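Local coordinates for protein neural CELL adhesion molecule (Homo sapiens, PDB 2VKX) that probably mediates adhesion between cells at the neuronal surface, using extracellular modules that include the tandem fibronectin type III domains of this fragment, at residues G136-R141 / A184-G189; N124-N129 / F196-A201. The protein carries 1 engineered substitution. All blocks are in the same frame, centred on the assembly; numbering follows the deposited sequence.

In the fold
Both contacts lie in the second fibronectin type III domain, toward its two ends, with centres about 27 Å apart and nearest atoms about 12 Å apart. Interaction 1 joins neighbouring strands of the four-stranded sheet (140-149 and 177-186) at the end facing the first domain, where S21 and the inter-domain residues R108 and P110 come close. Interaction 2 instead spans the sandwich, setting strand 126-131 of the three-stranded sheet against strand 189-199 of the other. The turn at 186-189 connects the two, since it leads from strand 177-186 into the strand that carries F196 and F198. One contact thus borders the junction between domains; the other packs the domain's interior.

Interaction 1. Residues G136-R141 / A184-G189; sequences GGSPIR and AENQQG
The N186 side chain lies buried beside S138, with N186 ND2 3.7 Å from S138 O and 4.0 Å from S138 CB. A chi1 of 60° puts N186 CG between the backbone N and the carbonyl carbon. N186 ND2 also makes weak hydrogen bonds to the carbonyls of D135 and R108, while N186 OD1 accepts from Q188 N (3.0 Å), closing an Asx turn at the start of the type I turn 186-189. Next to this, R141 N donates to E185 O (2.7 Å, 137° at the hydrogen), approaching in the carbonyl plane, and I140 CD1 packs on A184 CB at 4.1 Å.

The solvent side is looser. The extended chains of R141 and E185 run side by side, but R141 NH1 and E185 OE1 stay 4.1 Å apart and the carboxylate oxygen lies far from the guanidinium plane, so any attraction is probably only a longer-range one between charges. Exposed Q187, at the turn, reaches back toward S138.

In the sheet, strand 140-149 lies between 158-161 and 177-186. The glycine-rich loop before it meets S21 of the first domain through G137 O, and P139 packs on Q16 of the second subunit.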
# COMPACT_ATOMS: atom_id res chain seq x y z
N GLY A 136 6.07 -1.72 8.53
CA GLY A 136 5.20 -1.38 9.64
C GLY A 136 4.23 -0.23 9.44
O GLY A 136 3.42 0.07 10.33
N GLY A 137 4.32 0.42 8.28
CA GLY A 137 3.43 1.53 7.99
C GLY A 137 4.13 2.87 8.07
O GLY A 137 3.49 3.92 7.91
N SER A 138 5.43 2.83 8.32
CA SER A 138 6.23 4.04 8.43
C SER A 138 7.61 3.84 7.81
O SER A 138 8.23 2.79 7.98
CB SER A 138 6.36 4.45 9.89
OG SER A 138 7.35 5.45 10.05
N PRO A 139 8.11 4.84 7.08
CA PRO A 139 9.43 4.75 6.43
C PRO A 139 10.49 4.16 7.37
O PRO A 139 10.40 4.31 8.59
CB PRO A 139 9.74 6.20 6.07
CG PRO A 139 8.39 6.75 5.80
CD PRO A 139 7.56 6.19 6.93
N ILE A 140 11.48 3.49 6.79
CA ILE A 140 12.54 2.92 7.60
C ILE A 140 13.63 3.95 7.79
O ILE A 140 14.13 4.53 6.83
CB ILE A 140 13.09 1.63 6.96
CG1 ILE A 140 12.12 0.49 7.28
CG2 ILE A 140 14.50 1.31 7.49
CD1 ILE A 140 12.53 -0.84 6.76
N ARG A 141 13.98 4.20 9.05
CA ARG A 141 15.00 5.18 9.39
C ARG A 141 16.40 4.65 9.12
O ARG A 141 17.16 5.27 8.39
CB ARG A 141 14.85 5.59 10.86
CG ARG A 141 15.80 6.71 11.32
CD ARG A 141 15.81 6.88 12.86
NE ARG A 141 16.89 7.76 13.33
CZ ARG A 141 17.29 7.84 14.60
NH1 ARG A 141 16.70 7.09 15.52
NH2 ARG A 141 18.28 8.65 14.94
N ALA A 184 15.82 -3.76 11.45
CA ALA A 184 15.23 -2.66 10.70
C ALA A 184 14.59 -1.74 11.72
O ALA A 184 13.96 -2.21 12.68
CB ALA A 184 14.18 -3.20 9.71
N GLU A 185 14.72 -0.44 11.53
CA GLU A 185 14.16 0.51 12.49
C GLU A 185 13.46 1.71 11.88
O GLU A 185 13.96 2.32 10.94
CB GLU A 185 15.26 1.00 13.42
CG GLU A 185 14.84 2.12 14.33
CD GLU A 185 15.99 2.67 15.13
OE1 GLU A 185 16.98 3.12 14.50
OE2 GLU A 185 15.91 2.65 16.38
N ASN A 186 12.30 2.04 12.45
CA ASN A 186 11.53 3.20 12.01
C ASN A 186 11.18 4.11 13.20
O ASN A 186 11.64 3.90 14.33
CB ASN A 186 10.26 2.77 11.25
CG ASN A 186 9.32 1.92 12.08
OD1 ASN A 186 9.48 1.81 13.29
ND2 ASN A 186 8.32 1.33 11.43
N GLN A 187 10.38 5.14 12.95
CA GLN A 187 10.01 6.10 13.98
C GLN A 187 9.27 5.44 15.14
O GLN A 187 9.12 6.03 16.20
CB GLN A 187 9.14 7.21 13.38
CG GLN A 187 9.15 7.32 11.82
CD GLN A 187 9.84 8.59 11.26
OE1 GLN A 187 9.71 8.91 10.07
NE2 GLN A 187 10.58 9.30 12.12
N GLN A 188 8.83 4.20 14.94
CA GLN A 188 8.07 3.47 15.95
C GLN A 188 8.93 2.51 16.80
O GLN A 188 8.53 2.13 17.90
CB GLN A 188 6.95 2.69 15.24
CG GLN A 188 6.02 1.88 16.14
CD GLN A 188 5.00 2.73 16.87
OE1 GLN A 188 4.36 3.60 16.27
NE2 GLN A 188 4.83 2.48 18.17
N GLY A 189 10.09 2.12 16.28
CA GLY A 189 10.94 1.21 17.02
C GLY A 189 11.70 0.21 16.17
O GLY A 189 11.76 0.33 14.94

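Interaction 2. Residues N124-N129 / F196-A201; sequences NSIKVN and FVFRTA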
# COMPACT_ATOMS: atom_id res chain seq x y z
N ASN A 124 38.32 -13.73 3.38
CA ASN A 124 38.12 -13.22 4.73
C ASN A 124 37.07 -12.11 4.77
O ASN A 124 37.06 -11.28 5.68
CB ASN A 124 39.45 -12.71 5.32
CG ASN A 124 39.86 -11.35 4.77
OD1 ASN A 124 40.75 -10.70 5.32
ND2 ASN A 124 39.23 -10.92 3.68
N SER A 125 36.16 -12.12 3.80
CA SER A 125 35.10 -11.12 3.73
C SER A 125 33.82 -11.69 3.15
O SER A 125 33.85 -12.59 2.31
CB SER A 125 35.52 -9.94 2.85
OG SER A 125 35.46 -10.30 1.48
N ILE A 126 32.68 -11.15 3.58
CA ILE A 126 31.39 -11.60 3.04
C ILE A 126 30.48 -10.42 2.76
O ILE A 126 30.55 -9.38 3.42
CB ILE A 126 30.65 -12.57 4.00
CG1 ILE A 126 29.41 -13.12 3.29
CG2 ILE A 126 30.28 -11.86 5.30
CD1 ILE A 126 28.50 -13.90 4.17
N LYS A 127 29.62 -10.58 1.76
CA LYS A 127 28.67 -9.54 1.39
C LYS A 127 27.27 -10.03 1.75
O LYS A 127 26.85 -11.10 1.33
CB LYS A 127 28.77 -9.24 -0.10
CG LYS A 127 27.79 -8.18 -0.58
CD LYS A 127 27.88 -8.00 -2.08
CE LYS A 127 26.84 -7.02 -2.57
NZ LYS A 127 26.74 -7.04 -4.04
N VAL A 128 26.56 -9.23 2.54
CA VAL A 128 25.21 -9.57 2.97
C VAL A 128 24.20 -8.70 2.23
O VAL A 128 24.07 -7.51 2.49
CB VAL A 128 25.07 -9.36 4.50
CG1 VAL A 128 23.78 -10.00 5.00
CG2 VAL A 128 26.26 -9.96 5.21
N ASN A 129 23.48 -9.30 1.29
CA ASN A 129 22.50 -8.58 0.49
C ASN A 129 21.20 -8.49 1.28
O ASN A 129 20.79 -9.46 1.92
CB ASN A 129 22.26 -9.32 -0.82
CG ASN A 129 23.53 -9.51 -1.62
OD1 ASN A 129 23.68 -10.50 -2.35
ND2 ASN A 129 24.46 -8.57 -1.49
N PHE A 196 22.40 -14.26 10.67
CA PHE A 196 23.04 -14.96 9.57
C PHE A 196 24.41 -15.43 10.06
O PHE A 196 25.16 -14.65 10.64
CB PHE A 196 23.20 -13.99 8.39
CG PHE A 196 23.78 -14.61 7.18
CD1 PHE A 196 22.99 -15.36 6.32
CD2 PHE A 196 25.14 -14.48 6.91
CE1 PHE A 196 23.53 -15.99 5.20
CE2 PHE A 196 25.70 -15.10 5.81
CZ PHE A 196 24.90 -15.86 4.95
N VAL A 197 24.73 -16.69 9.83
CA VAL A 197 26.01 -17.22 10.28
C VAL A 197 26.87 -17.73 9.13
O VAL A 197 26.40 -18.44 8.25
CB VAL A 197 25.82 -18.37 11.30
CG1 VAL A 197 27.16 -18.89 11.77
CG2 VAL A 197 25.04 -17.86 12.47
N PHE A 198 28.15 -17.35 9.15
CA PHE A 198 29.07 -17.77 8.10
C PHE A 198 30.47 -18.04 8.64
O PHE A 198 30.78 -17.77 9.81
CB PHE A 198 29.13 -16.70 7.01
CG PHE A 198 29.75 -15.43 7.45
CD1 PHE A 198 31.11 -15.23 7.29
CD2 PHE A 198 28.99 -14.47 8.09
CE1 PHE A 198 31.72 -14.07 7.77
CE2 PHE A 198 29.58 -13.31 8.58
CZ PHE A 198 30.95 -13.11 8.42
N ARG A 199 31.32 -18.55 7.76
CA ARG A 199 32.68 -18.91 8.10
C ARG A 199 33.66 -18.56 6.99
O ARG A 199 33.53 -19.03 5.85
CB ARG A 199 32.74 -20.40 8.41
CG ARG A 199 34.13 -20.92 8.59
CD ARG A 199 34.14 -22.22 9.35
NE ARG A 199 35.48 -22.78 9.36
CZ ARG A 199 35.91 -23.68 10.23
NH1 ARG A 199 35.10 -24.14 11.18
NH2 ARG A 199 37.16 -24.13 10.16
N THR A 200 34.66 -17.76 7.33
CA THR A 200 35.67 -17.35 6.37
C THR A 200 36.54 -18.54 5.98
O THR A 200 36.54 -19.58 6.65
CB THR A 200 36.56 -16.23 6.94
OG1 THR A 200 37.16 -16.68 8.16
CG2 THR A 200 35.72 -15.00 7.21
N ALA A 201 37.28 -18.38 4.88
CA ALA A 201 38.16 -19.42 4.39
C ALA A 201 39.39 -19.58 5.28
O ALA A 201 39.63 -18.78 6.19
CB ALA A 201 38.58 -19.11 2.96
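N124 meets T200 through its backbone, N124 CA lying 3.9 Å from the T200 methyl CG2. T200 turns its methyl to this side while OG1 is held elsewhere, by hydrogen bonds with D173 O and A176 N. At S125 the CB points away from strand 189-199, and OG is bonded to D122 O.

I126 carries most of the contact, packing against two phenylalanines on the facing strand. Of its two branches, CG2 meets F198 alone, whereas CD1 reaches F196 and also brushes F198. I126 CG2 sits over one face of the F198 ring, 3.6 Å from the centroid and 17° off the ring normal, in a CH-pi contact displaced toward the rim; the ring atom closest to I126 CG2 is F198 CZ, at 3.4 Å. The other branch, with CG1 anti to the backbone N (chi1 -173°), extends further across. There I126 CD1 comes to the edge of F196, near the ring plane and 3.5 Å from F196 CE2, and also passes 3.8 Å from F198 CG. I126 thus lies over a face of F198 and at the edge of F196.

Beyond K127, V128 packs on V167 of strand 166-169 in its own sheet.

L115 beside F196, and L172 and V180 beside F198, extend this apolar layer. Such packing between a three-stranded and a four-stranded antiparallel sheet forms the hydrophobic interior of the fibronectin type III beta sandwich.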